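Local coordinates for aminopeptidase N family protein (Idiomarina loihiensis L2TR, PDB 4FGM) that probably acts as a zinc-dependent aminopeptidase of the M61 family, removing residues from the N-terminal end of peptides, at residues A[299-307]-A[418-426]; A[344-355]-A[370-380]. All blocks are in the same frame, centred on the assembly; numbering follows the deposited sequence.

Contact 1 of 2, residues A[299-307]-A[418-426]. With ZN (zinc ion), chain C; MAE (maleic acid), chain B.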
loop_
_atom_site.group_PDB
_atom_site.type_symbol
_atom_site.label_atom_id
_atom_site.label_comp_id
_atom_site.label_asym_id
_atom_site.label_seq_id
_atom_site.Cartn_x
_atom_site.Cartn_y
_atom_site.Cartn_z
ATOM N N TYR A 299 16.114 -4.134 7.479
ATOM C CA TYR A 299 16.156 -4.928 6.264
ATOM C C TYR A 299 15.570 -6.333 6.313
ATOM O O TYR A 299 15.807 -7.083 7.252
ATOM C CB TYR A 299 17.610 -5.015 5.787
ATOM C CG TYR A 299 18.299 -3.673 5.647
ATOM C CD1 TYR A 299 18.082 -2.868 4.528
ATOM C CD2 TYR A 299 19.168 -3.205 6.636
ATOM C CE1 TYR A 299 18.711 -1.631 4.396
ATOM C CE2 TYR A 299 19.803 -1.971 6.513
ATOM C CZ TYR A 299 19.571 -1.187 5.389
ATOM O OH TYR A 299 20.180 0.046 5.254
ATOM N N THR A 300 14.808 -6.676 5.282
ATOM C CA THR A 300 14.224 -8.002 5.150
ATOM C C THR A 300 13.860 -8.225 3.682
ATOM O O THR A 300 13.317 -7.338 3.024
ATOM C CB THR A 300 12.957 -8.190 6.026
ATOM O OG1 THR A 300 12.442 -9.514 5.826
ATOM C CG2 THR A 300 11.880 -7.172 5.662
ATOM N N GLU A 301 14.174 -9.409 3.172
ATOM C CA GLU A 301 13.889 -9.748 1.781
ATOM C C GLU A 301 12.543 -10.442 1.656
ATOM O O GLU A 301 12.188 -10.907 0.573
ATOM C CB GLU A 301 14.957 -10.695 1.240
ATOM C CG GLU A 301 14.950 -12.061 1.935
ATOM C CD GLU A 301 15.916 -13.048 1.310
ATOM O OE1 GLU A 301 17.119 -12.722 1.196
ATOM O OE2 GLU A 301 15.466 -14.152 0.936
ATOM N N GLN A 302 11.793 -10.508 2.753
ATOM C CA GLN A 302 10.512 -11.204 2.744
ATOM C C GLN A 302 9.269 -10.470 2.231
ATOM O O GLN A 302 8.176 -11.042 2.221
ATOM C CB GLN A 302 10.238 -11.751 4.144
ATOM C CG GLN A 302 11.271 -12.770 4.601
ATOM C CD GLN A 302 11.034 -13.252 6.015
ATOM O OE1 GLN A 302 9.930 -13.675 6.363
ATOM N NE2 GLN A 302 12.072 -13.199 6.837
ATOM N N LEU A 303 9.411 -9.223 1.793
ATOM C CA LEU A 303 8.247 -8.495 1.298
ATOM C C LEU A 303 7.636 -9.129 0.046
ATOM O O LEU A 303 6.504 -8.809 -0.323
ATOM C CB LEU A 303 8.599 -7.033 1.037
ATOM C CG LEU A 303 8.978 -6.233 2.292
ATOM C CD1 LEU A 303 9.141 -4.763 1.928
ATOM C CD2 LEU A 303 7.902 -6.390 3.364
ATOM N N TRP A 304 8.368 -10.033 -0.604
ATOM C CA TRP A 304 7.840 -10.703 -1.794
ATOM C C TRP A 304 6.666 -11.560 -1.344
ATOM O O TRP A 304 5.739 -11.844 -2.107
ATOM C CB TRP A 304 8.895 -11.613 -2.441
ATOM C CG TRP A 304 9.318 -12.787 -1.585
ATOM C CD1 TRP A 304 10.395 -12.844 -0.735
ATOM C CD2 TRP A 304 8.677 -14.067 -1.499
ATOM N NE1 TRP A 304 10.460 -14.077 -0.132
ATOM C CE2 TRP A 304 9.420 -14.846 -0.579
ATOM C CE3 TRP A 304 7.549 -14.633 -2.110
ATOM C CZ2 TRP A 304 9.071 -16.160 -0.257
ATOM C CZ3 TRP A 304 7.202 -15.945 -1.790
ATOM C CH2 TRP A 304 7.962 -16.693 -0.870
ATOM N N PHE A 305 6.719 -11.976 -0.086
ATOM C CA PHE A 305 5.672 -12.802 0.476
ATOM C C PHE A 305 4.621 -11.941 1.176
ATOM O O PHE A 305 3.420 -12.041 0.891
ATOM C CB PHE A 305 6.290 -13.823 1.448
ATOM C CG PHE A 305 5.276 -14.639 2.206
ATOM C CD1 PHE A 305 4.741 -14.174 3.416
ATOM C CD2 PHE A 305 4.833 -15.858 1.698
ATOM C CE1 PHE A 305 3.776 -14.916 4.106
ATOM C CE2 PHE A 305 3.870 -16.609 2.376
ATOM C CZ PHE A 305 3.337 -16.138 3.586
ATOM N N TYR A 306 5.073 -11.079 2.076
ATOM C CA TYR A 306 4.153 -10.231 2.817
ATOM C C TYR A 306 3.401 -9.217 1.965
ATOM O O TYR A 306 2.278 -8.836 2.292
ATOM C CB TYR A 306 4.898 -9.579 3.982
ATOM C CG TYR A 306 5.163 -10.606 5.050
ATOM C CD1 TYR A 306 4.101 -11.162 5.773
ATOM C CD2 TYR A 306 6.440 -11.120 5.256
ATOM C CE1 TYR A 306 4.305 -12.211 6.665
ATOM C CE2 TYR A 306 6.655 -12.175 6.147
ATOM C CZ TYR A 306 5.579 -12.717 6.844
ATOM O OH TYR A 306 5.762 -13.786 7.687
ATOM N N GLU A 307 4.008 -8.785 0.869
ATOM C CA GLU A 307 3.323 -7.857 -0.018
ATOM C C GLU A 307 2.833 -8.621 -1.245
ATOM O O GLU A 307 1.719 -8.392 -1.719
ATOM C CB GLU A 307 4.244 -6.707 -0.434
ATOM C CG GLU A 307 4.485 -5.670 0.661
ATOM C CD GLU A 307 3.195 -5.103 1.234
ATOM O OE1 GLU A 307 2.125 -5.359 0.658
ATOM O OE2 GLU A 307 3.252 -4.396 2.258
ATOM N N GLY A 418 7.088 -15.976 13.932
ATOM C CA GLY A 418 7.798 -15.219 12.918
ATOM C C GLY A 418 8.400 -16.110 11.849
ATOM O O GLY A 418 8.677 -17.288 12.092
ATOM N N THR A 419 8.604 -15.550 10.664
ATOM C CA THR A 419 9.177 -16.300 9.554
ATOM C C THR A 419 10.574 -15.805 9.212
ATOM O O THR A 419 10.821 -14.598 9.187
ATOM C CB THR A 419 8.307 -16.175 8.281
ATOM O OG1 THR A 419 8.183 -14.793 7.914
ATOM C CG2 THR A 419 6.935 -16.771 8.511
ATOM N N ALA A 420 11.486 -16.742 8.965
ATOM C CA ALA A 420 12.856 -16.404 8.578
ATOM C C ALA A 420 12.828 -16.354 7.054
ATOM O O ALA A 420 11.848 -16.789 6.439
ATOM C CB ALA A 420 13.830 -17.472 9.057
ATOM N N ASP A 421 13.886 -15.836 6.440
ATOM C CA ASP A 421 13.916 -15.718 4.985
ATOM C C ASP A 421 13.610 -16.991 4.212
ATOM O O ASP A 421 12.974 -16.937 3.163
ATOM C CB ASP A 421 15.260 -15.164 4.515
ATOM C CG ASP A 421 15.541 -13.779 5.059
ATOM O OD1 ASP A 421 14.597 -13.139 5.572
ATOM O OD2 ASP A 421 16.701 -13.326 4.962
ATOM N N ASP A 422 14.036 -18.137 4.732
ATOM C CA ASP A 422 13.816 -19.405 4.036
ATOM C C ASP A 422 12.677 -20.267 4.579
ATOM O O ASP A 422 12.423 -21.358 4.070
ATOM C CB ASP A 422 15.119 -20.217 4.029
ATOM C CG ASP A 422 15.508 -20.712 5.411
ATOM O OD1 ASP A 422 15.326 -19.961 6.395
ATOM O OD2 ASP A 422 16.010 -21.853 5.511
ATOM N N THR A 423 11.981 -19.771 5.594
ATOM C CA THR A 423 10.876 -20.514 6.197
ATOM C C THR A 423 9.826 -21.026 5.217
ATOM O O THR A 423 9.512 -22.216 5.208
ATOM C CB THR A 423 10.150 -19.667 7.267
ATOM O OG1 THR A 423 11.056 -19.363 8.337
ATOM C CG2 THR A 423 8.938 -20.424 7.820
ATOM N N VAL A 424 9.275 -20.134 4.401
ATOM C CA VAL A 424 8.238 -20.524 3.451
ATOM C C VAL A 424 8.677 -21.562 2.414
ATOM O O VAL A 424 7.957 -22.530 2.166
ATOM C CB VAL A 424 7.650 -19.282 2.727
ATOM C CG1 VAL A 424 6.645 -19.713 1.660
ATOM C CG2 VAL A 424 6.960 -18.382 3.738
ATOM N N ILE A 425 9.847 -21.384 1.807
ATOM C CA ILE A 425 10.289 -22.359 0.812
ATOM C C ILE A 425 10.559 -23.721 1.467
ATOM O O ILE A 425 10.154 -24.760 0.937
ATOM C CB ILE A 425 11.549 -21.879 0.039
ATOM C CG1 ILE A 425 11.767 -22.775 -1.184
ATOM C CG2 ILE A 425 12.778 -21.901 0.939
ATOM C CD1 ILE A 425 12.939 -22.363 -2.058
ATOM N N ASN A 426 11.225 -23.718 2.623
ATOM C CA ASN A 426 11.505 -24.962 3.327
ATOM C C ASN A 426 10.203 -25.624 3.759
ATOM O O ASN A 426 10.065 -26.846 3.689
ATOM C CB ASN A 426 12.381 -24.699 4.547
ATOM C CG ASN A 426 13.800 -24.321 4.172
ATOM O OD1 ASN A 426 14.607 -23.985 5.030
ATOM N ND2 ASN A 426 14.112 -24.382 2.884
HETATM ZN ZN ZN C . 0.398 -4.256 1.457
HETATM C C1 MAE B . 0.884 -1.631 1.653
HETATM O O1 MAE B . 2.026 -2.197 1.526
HETATM O O2 MAE B . 0.012 -2.210 2.341
HETATM C C2 MAE B . 0.697 -0.307 1.018
HETATM C C3 MAE B . 1.176 0.896 1.326
HETATM C C4 MAE B . 2.067 1.221 2.435
HETATM O O3 MAE B . 2.489 0.425 3.296
HETATM O O4 MAE B . 2.444 2.411 2.456
HETATM O O HOH W 1 14.604 -11.022 7.197
HETATM O O HOH W 2 12.682 -14.688 1.396
HETATM O O HOH W 3 16.640 -10.689 4.633
HETATM O O HOH W 4 18.762 -14.471 3.673
#
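The backbones of 299-307 and 418-426 come closest at Gln302 and Asp421, with 6.1 Å between their CA atoms, and reach 8.7 Å between the CA atoms of Phe305 and Val424. Segment 299-307 carries the third zinc ligand of a gluzincin-type HExxH...E site, and 418-426 packs against the residues just before it. The short helix 303-306 leads into Glu307, whose OE1 binds zinc at 2.2 Å alongside His273 and His277 of the HExxH helix.

Gln302 is extended beyond CG and points its amide at the loop before helix 423-429. Both ends of that amide are used. Gln302 NE2 donates to Thr419 O, which it meets from above the carbonyl plane, and to Asp421 OD1 at 2.8 Å on the anti lone pair. Gln302 OE1 accepts from Thr419 OG1 at 2.6 Å in the carbonyl plane. The amide stands at 80° to the Asp421 carboxylate. These bonds fix the rotation of the buried amide.

Thr419 OG1 also accepts from Tyr306 OH at 2.6 Å, approaching the ring at its edge. A donor chain therefore runs Tyr306, Thr419, Gln302. The Tyr306 side chain also packs on Asn280 and Pro286.

Glu301 and Asp421 stack their carboxylates with planes 2° apart. The like charges may be eased by waters, and Glu301 OE2 also bonds Tyr445 OH. One water joins Glu301 OE2, Trp304 NE1 and Asp421 O.

Next to the polar group, the two methyls of Val424 go to different rings. CG1 approaches Trp304 CH2. Phe305 CG is anti to the backbone N (chi1 174°), and its ring offers a face to Val424. The CG2 methyl of Val424 makes a CH-pi contact there, 4.1 Å from the Phe305 ring centroid.

Contact 2 of 2, residues A[344-355]-A[370-380]. With MAE (maleic acid), chain B.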
loop_
_atom_site.group_PDB
_atom_site.type_symbol
_atom_site.label_atom_id
_atom_site.label_comp_id
_atom_site.label_asym_id
_atom_site.label_seq_id
_atom_site.Cartn_x
_atom_site.Cartn_y
_atom_site.Cartn_z
ATOM N N ALA A 344 13.014 -3.507 -18.321
ATOM C CA ALA A 344 14.256 -4.247 -18.152
ATOM C C ALA A 344 14.662 -4.429 -16.689
ATOM O O ALA A 344 15.572 -5.201 -16.391
ATOM C CB ALA A 344 15.378 -3.547 -18.921
ATOM N N GLY A 345 13.988 -3.721 -15.783
ATOM C CA GLY A 345 14.308 -3.823 -14.365
ATOM C C GLY A 345 14.274 -5.241 -13.802
ATOM O O GLY A 345 15.042 -5.586 -12.900
ATOM N N GLN A 346 13.380 -6.067 -14.333
ATOM C CA GLN A 346 13.246 -7.446 -13.879
ATOM C C GLN A 346 14.531 -8.241 -14.087
ATOM O O GLN A 346 14.748 -9.256 -13.430
ATOM C CB GLN A 346 12.104 -8.132 -14.626
ATOM C CG GLN A 346 11.780 -9.526 -14.118
ATOM C CD GLN A 346 10.578 -10.128 -14.816
ATOM O OE1 GLN A 346 10.066 -11.163 -14.404
ATOM N NE2 GLN A 346 10.127 -9.482 -15.884
ATOM N N TYR A 347 15.381 -7.781 -15.001
ATOM C CA TYR A 347 16.632 -8.475 -15.278
ATOM C C TYR A 347 17.796 -7.802 -14.560
ATOM O O TYR A 347 18.946 -8.228 -14.683
ATOM C CB TYR A 347 16.895 -8.516 -16.788
ATOM C CG TYR A 347 15.765 -9.132 -17.584
ATOM C CD1 TYR A 347 14.833 -8.332 -18.249
ATOM C CD2 TYR A 347 15.598 -10.519 -17.639
ATOM C CE1 TYR A 347 13.762 -8.897 -18.946
ATOM C CE2 TYR A 347 14.529 -11.090 -18.334
ATOM C CZ TYR A 347 13.617 -10.272 -18.983
ATOM O OH TYR A 347 12.555 -10.828 -19.661
ATOM N N GLN A 348 17.486 -6.758 -13.798
ATOM C CA GLN A 348 18.498 -6.008 -13.056
ATOM C C GLN A 348 18.428 -6.241 -11.549
ATOM O O GLN A 348 19.414 -6.043 -10.833
ATOM C CB GLN A 348 18.334 -4.509 -13.335
ATOM C CG GLN A 348 18.893 -4.061 -14.671
ATOM C CD GLN A 348 20.390 -3.829 -14.612
ATOM O OE1 GLN A 348 21.066 -4.298 -13.693
ATOM N NE2 GLN A 348 20.915 -3.104 -15.592
ATOM N N GLN A 349 17.269 -6.680 -11.076
ATOM C CA GLN A 349 17.069 -6.878 -9.649
ATOM C C GLN A 349 16.167 -8.074 -9.348
ATOM O O GLN A 349 15.130 -8.259 -9.984
ATOM C CB GLN A 349 16.453 -5.597 -9.078
ATOM C CG GLN A 349 16.298 -5.532 -7.569
ATOM C CD GLN A 349 15.567 -4.269 -7.133
ATOM O OE1 GLN A 349 14.391 -4.074 -7.456
ATOM N NE2 GLN A 349 16.264 -3.402 -6.404
ATOM N N SER A 350 16.567 -8.895 -8.383
ATOM C CA SER A 350 15.744 -10.040 -8.007
ATOM C C SER A 350 14.669 -9.512 -7.066
ATOM O O SER A 350 14.824 -8.438 -6.480
ATOM C CB SER A 350 16.579 -11.122 -7.305
ATOM O OG SER A 350 17.115 -10.667 -6.078
ATOM N N VAL A 351 13.582 -10.262 -6.927
ATOM C CA VAL A 351 12.478 -9.846 -6.073
ATOM C C VAL A 351 12.886 -9.715 -4.602
ATOM O O VAL A 351 12.426 -8.806 -3.901
ATOM C CB VAL A 351 11.277 -10.821 -6.206
ATOM C CG1 VAL A 351 11.531 -12.091 -5.411
ATOM C CG2 VAL A 351 10.001 -10.138 -5.752
ATOM N N THR A 352 13.753 -10.610 -4.135
ATOM C CA THR A 352 14.198 -10.557 -2.749
ATOM C C THR A 352 15.109 -9.358 -2.541
ATOM O O THR A 352 15.091 -8.724 -1.484
ATOM C CB THR A 352 14.953 -11.840 -2.342
ATOM O OG1 THR A 352 15.951 -12.150 -3.325
ATOM C CG2 THR A 352 13.981 -12.996 -2.211
ATOM N N GLU A 353 15.910 -9.056 -3.555
ATOM C CA GLU A 353 16.819 -7.916 -3.502
ATOM C C GLU A 353 15.993 -6.629 -3.415
ATOM O O GLU A 353 16.338 -5.710 -2.679
ATOM C CB GLU A 353 17.709 -7.906 -4.751
ATOM C CG GLU A 353 18.614 -6.701 -4.890
ATOM C CD GLU A 353 19.434 -6.741 -6.173
ATOM O OE1 GLU A 353 19.180 -7.639 -7.015
ATOM O OE2 GLU A 353 20.322 -5.871 -6.338
ATOM N N SER A 354 14.891 -6.582 -4.159
ATOM C CA SER A 354 14.010 -5.419 -4.169
ATOM C C SER A 354 13.380 -5.191 -2.790
ATOM O O SER A 354 13.258 -4.047 -2.334
ATOM C CB SER A 354 12.908 -5.599 -5.220
ATOM O OG SER A 354 12.039 -4.482 -5.259
ATOM N N SER A 355 12.979 -6.280 -2.136
ATOM C CA SER A 355 12.381 -6.202 -0.808
ATOM C C SER A 355 13.419 -5.652 0.164
ATOM O O SER A 355 13.144 -4.742 0.952
ATOM C CB SER A 355 11.938 -7.596 -0.352
ATOM O OG SER A 355 11.559 -7.615 1.017
ATOM N N PRO A 370 11.419 1.497 -14.061
ATOM C CA PRO A 370 11.143 0.385 -14.983
ATOM C C PRO A 370 12.391 -0.231 -15.618
ATOM O O PRO A 370 12.342 -1.363 -16.100
ATOM C CB PRO A 370 10.224 1.014 -16.034
ATOM C CG PRO A 370 9.619 2.193 -15.329
ATOM C CD PRO A 370 10.771 2.735 -14.528
ATOM N N ASN A 371 13.501 0.506 -15.609
ATOM C CA ASN A 371 14.749 0.019 -16.201
ATOM C C ASN A 371 15.736 -0.569 -15.193
ATOM O O ASN A 371 16.702 -1.234 -15.581
ATOM C CB ASN A 371 15.496 1.155 -16.914
ATOM C CG ASN A 371 14.636 1.910 -17.905
ATOM O OD1 ASN A 371 13.998 1.318 -18.781
ATOM N ND2 ASN A 371 14.634 3.235 -17.786
ATOM N N SER A 372 15.505 -0.334 -13.904
ATOM C CA SER A 372 16.467 -0.782 -12.899
ATOM C C SER A 372 15.979 -1.559 -11.688
ATOM O O SER A 372 16.798 -2.070 -10.928
ATOM C CB SER A 372 17.262 0.432 -12.409
ATOM O OG SER A 372 16.384 1.423 -11.887
ATOM N N ILE A 373 14.671 -1.640 -11.479
ATOM C CA ILE A 373 14.165 -2.385 -10.331
ATOM C C ILE A 373 12.968 -3.234 -10.711
ATOM O O ILE A 373 12.446 -3.138 -11.821
ATOM C CB ILE A 373 13.742 -1.452 -9.159
ATOM C CG1 ILE A 373 12.460 -0.708 -9.513
ATOM C CG2 ILE A 373 14.855 -0.463 -8.835
ATOM C CD1 ILE A 373 11.881 0.080 -8.352
ATOM N N VAL A 374 12.543 -4.088 -9.791
ATOM C CA VAL A 374 11.384 -4.930 -10.033
ATOM C C VAL A 374 10.453 -4.733 -8.840
ATOM O O VAL A 374 10.908 -4.406 -7.749
ATOM C CB VAL A 374 11.792 -6.418 -10.175
ATOM C CG1 VAL A 374 12.273 -6.971 -8.837
ATOM C CG2 VAL A 374 10.619 -7.226 -10.725
ATOM N N SER A 375 9.155 -4.906 -9.047
ATOM C CA SER A 375 8.189 -4.719 -7.971
ATOM C C SER A 375 7.973 -6.006 -7.185
ATOM O O SER A 375 7.540 -7.018 -7.747
ATOM C CB SER A 375 6.852 -4.243 -8.549
ATOM O OG SER A 375 5.877 -4.058 -7.535
ATOM N N TYR A 376 8.276 -5.979 -5.891
ATOM C CA TYR A 376 8.069 -7.165 -5.070
ATOM C C TYR A 376 6.573 -7.339 -4.849
ATOM O O TYR A 376 6.115 -8.387 -4.389
ATOM C CB TYR A 376 8.829 -7.066 -3.739
ATOM C CG TYR A 376 8.619 -5.793 -2.944
ATOM C CD1 TYR A 376 7.474 -5.610 -2.164
ATOM C CD2 TYR A 376 9.592 -4.785 -2.941
ATOM C CE1 TYR A 376 7.305 -4.459 -1.395
ATOM C CE2 TYR A 376 9.433 -3.628 -2.177
ATOM C CZ TYR A 376 8.287 -3.474 -1.406
ATOM O OH TYR A 376 8.129 -2.338 -0.646
ATOM N N TYR A 377 5.811 -6.306 -5.206
ATOM C CA TYR A 377 4.357 -6.349 -5.104
ATOM C C TYR A 377 3.841 -7.148 -6.292
ATOM O O TYR A 377 3.207 -8.191 -6.133
ATOM C CB TYR A 377 3.756 -4.944 -5.200
ATOM C CG TYR A 377 3.758 -4.148 -3.926
ATOM C CD1 TYR A 377 2.753 -4.319 -2.972
ATOM C CD2 TYR A 377 4.745 -3.197 -3.682
ATOM C CE1 TYR A 377 2.730 -3.556 -1.809
ATOM C CE2 TYR A 377 4.730 -2.430 -2.524
ATOM C CZ TYR A 377 3.719 -2.615 -1.597
ATOM O OH TYR A 377 3.683 -1.835 -0.474
ATOM N N ALA A 378 4.126 -6.634 -7.488
ATOM C CA ALA A 378 3.676 -7.246 -8.737
ATOM C C ALA A 378 4.290 -8.611 -9.021
ATOM O O ALA A 378 3.566 -9.568 -9.299
ATOM C CB ALA A 378 3.940 -6.299 -9.905
ATOM N N LYS A 379 5.615 -8.715 -8.955
ATOM C CA LYS A 379 6.233 -10.004 -9.213
ATOM C C LYS A 379 5.894 -10.993 -8.095
ATOM O O LYS A 379 5.762 -12.195 -8.334
ATOM C CB LYS A 379 7.748 -9.880 -9.371
ATOM C CG LYS A 379 8.355 -11.163 -9.914
ATOM C CD LYS A 379 9.825 -11.040 -10.252
ATOM C CE LYS A 379 10.334 -12.353 -10.845
ATOM N NZ LYS A 379 11.768 -12.281 -11.250
ATOM N N GLY A 380 5.751 -10.485 -6.875
ATOM C CA GLY A 380 5.392 -11.357 -5.772
ATOM C C GLY A 380 4.005 -11.910 -6.057
ATOM O O GLY A 380 3.693 -13.061 -5.747
HETATM C C1 MAE B . 0.884 -1.631 1.653
HETATM O O1 MAE B . 2.026 -2.197 1.526
HETATM O O2 MAE B . 0.012 -2.210 2.341
HETATM C C2 MAE B . 0.697 -0.307 1.018
HETATM C C3 MAE B . 1.176 0.896 1.326
HETATM C C4 MAE B . 2.067 1.221 2.435
HETATM O O3 MAE B . 2.489 0.425 3.296
HETATM O O4 MAE B . 2.444 2.411 2.456
HETATM O O HOH W 5 12.949 -0.882 -19.577
HETATM O O HOH W 6 13.493 -10.092 -11.229
HETATM O O HOH W 7 13.400 -12.324 -8.604
#
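Gln349 has CG anti to its backbone N (chi1 -174°) and stays extended through chi2, which carries OE1 to the backbone of Val374. Ser354 OG is likewise anti to its backbone N (chi1 -180°) and reaches the other end of the same residue. Val374 N donates to Gln349 OE1 at 3.0 Å, and Ser354 OG donates to Val374 O at 2.7 Å, nearly along the C=O axis. Val374 is thus gripped at both backbone polar atoms, and its CG1 packs 3.3 Å from Gln349 O.

Gly345 lies tight against the other segment. Gly345 N bonds Pro370 O at 2.9 Å, while its CA makes a C-H...O contact with Ile373 O.

Val351 CG2 rests on Tyr376 CA and CB. Ser354 OG comes to the edge of the Tyr376 ring. A capping box of Ser350 and Glu353 opens helix 351-356, and Ser375 OG caps the turn into helix 378-394.

Tyr377, two residues after Ser375, donates from OH to maleic acid O1 at 2.6 Å, in the pocket beside the zinc. Lys379 NZ bonds Glu448 O and two waters. The paired segments sit among helices: Gln346 and Ala378 pack on helix 326-342, Ile373 and Tyr376 on helix 358-362, and Val351 and Tyr376 on helix 303-306.

How the contacts relate
Contact 2 is nested along the chain inside the loop closed by contact 1. The order is 299-307, 344-355, 370-380, 418-426. Their centres lie about 16 Å apart in the helical part of the protein. The two also touch directly. Ser355 OG, at the end of 344-355, probably accepts from Leu303 N at 2.8 Å and donates to Thr300 O at 2.7 Å. This ties helix 351-356 to the turn that starts helix 303-306. Both contacts reach the same maleic acid: Glu307 belongs to contact 1 and Tyr377 to contact 2. Segments 299-307 and 370-380 thus supply a zinc ligand and a maleate-binding tyrosine to one pocket.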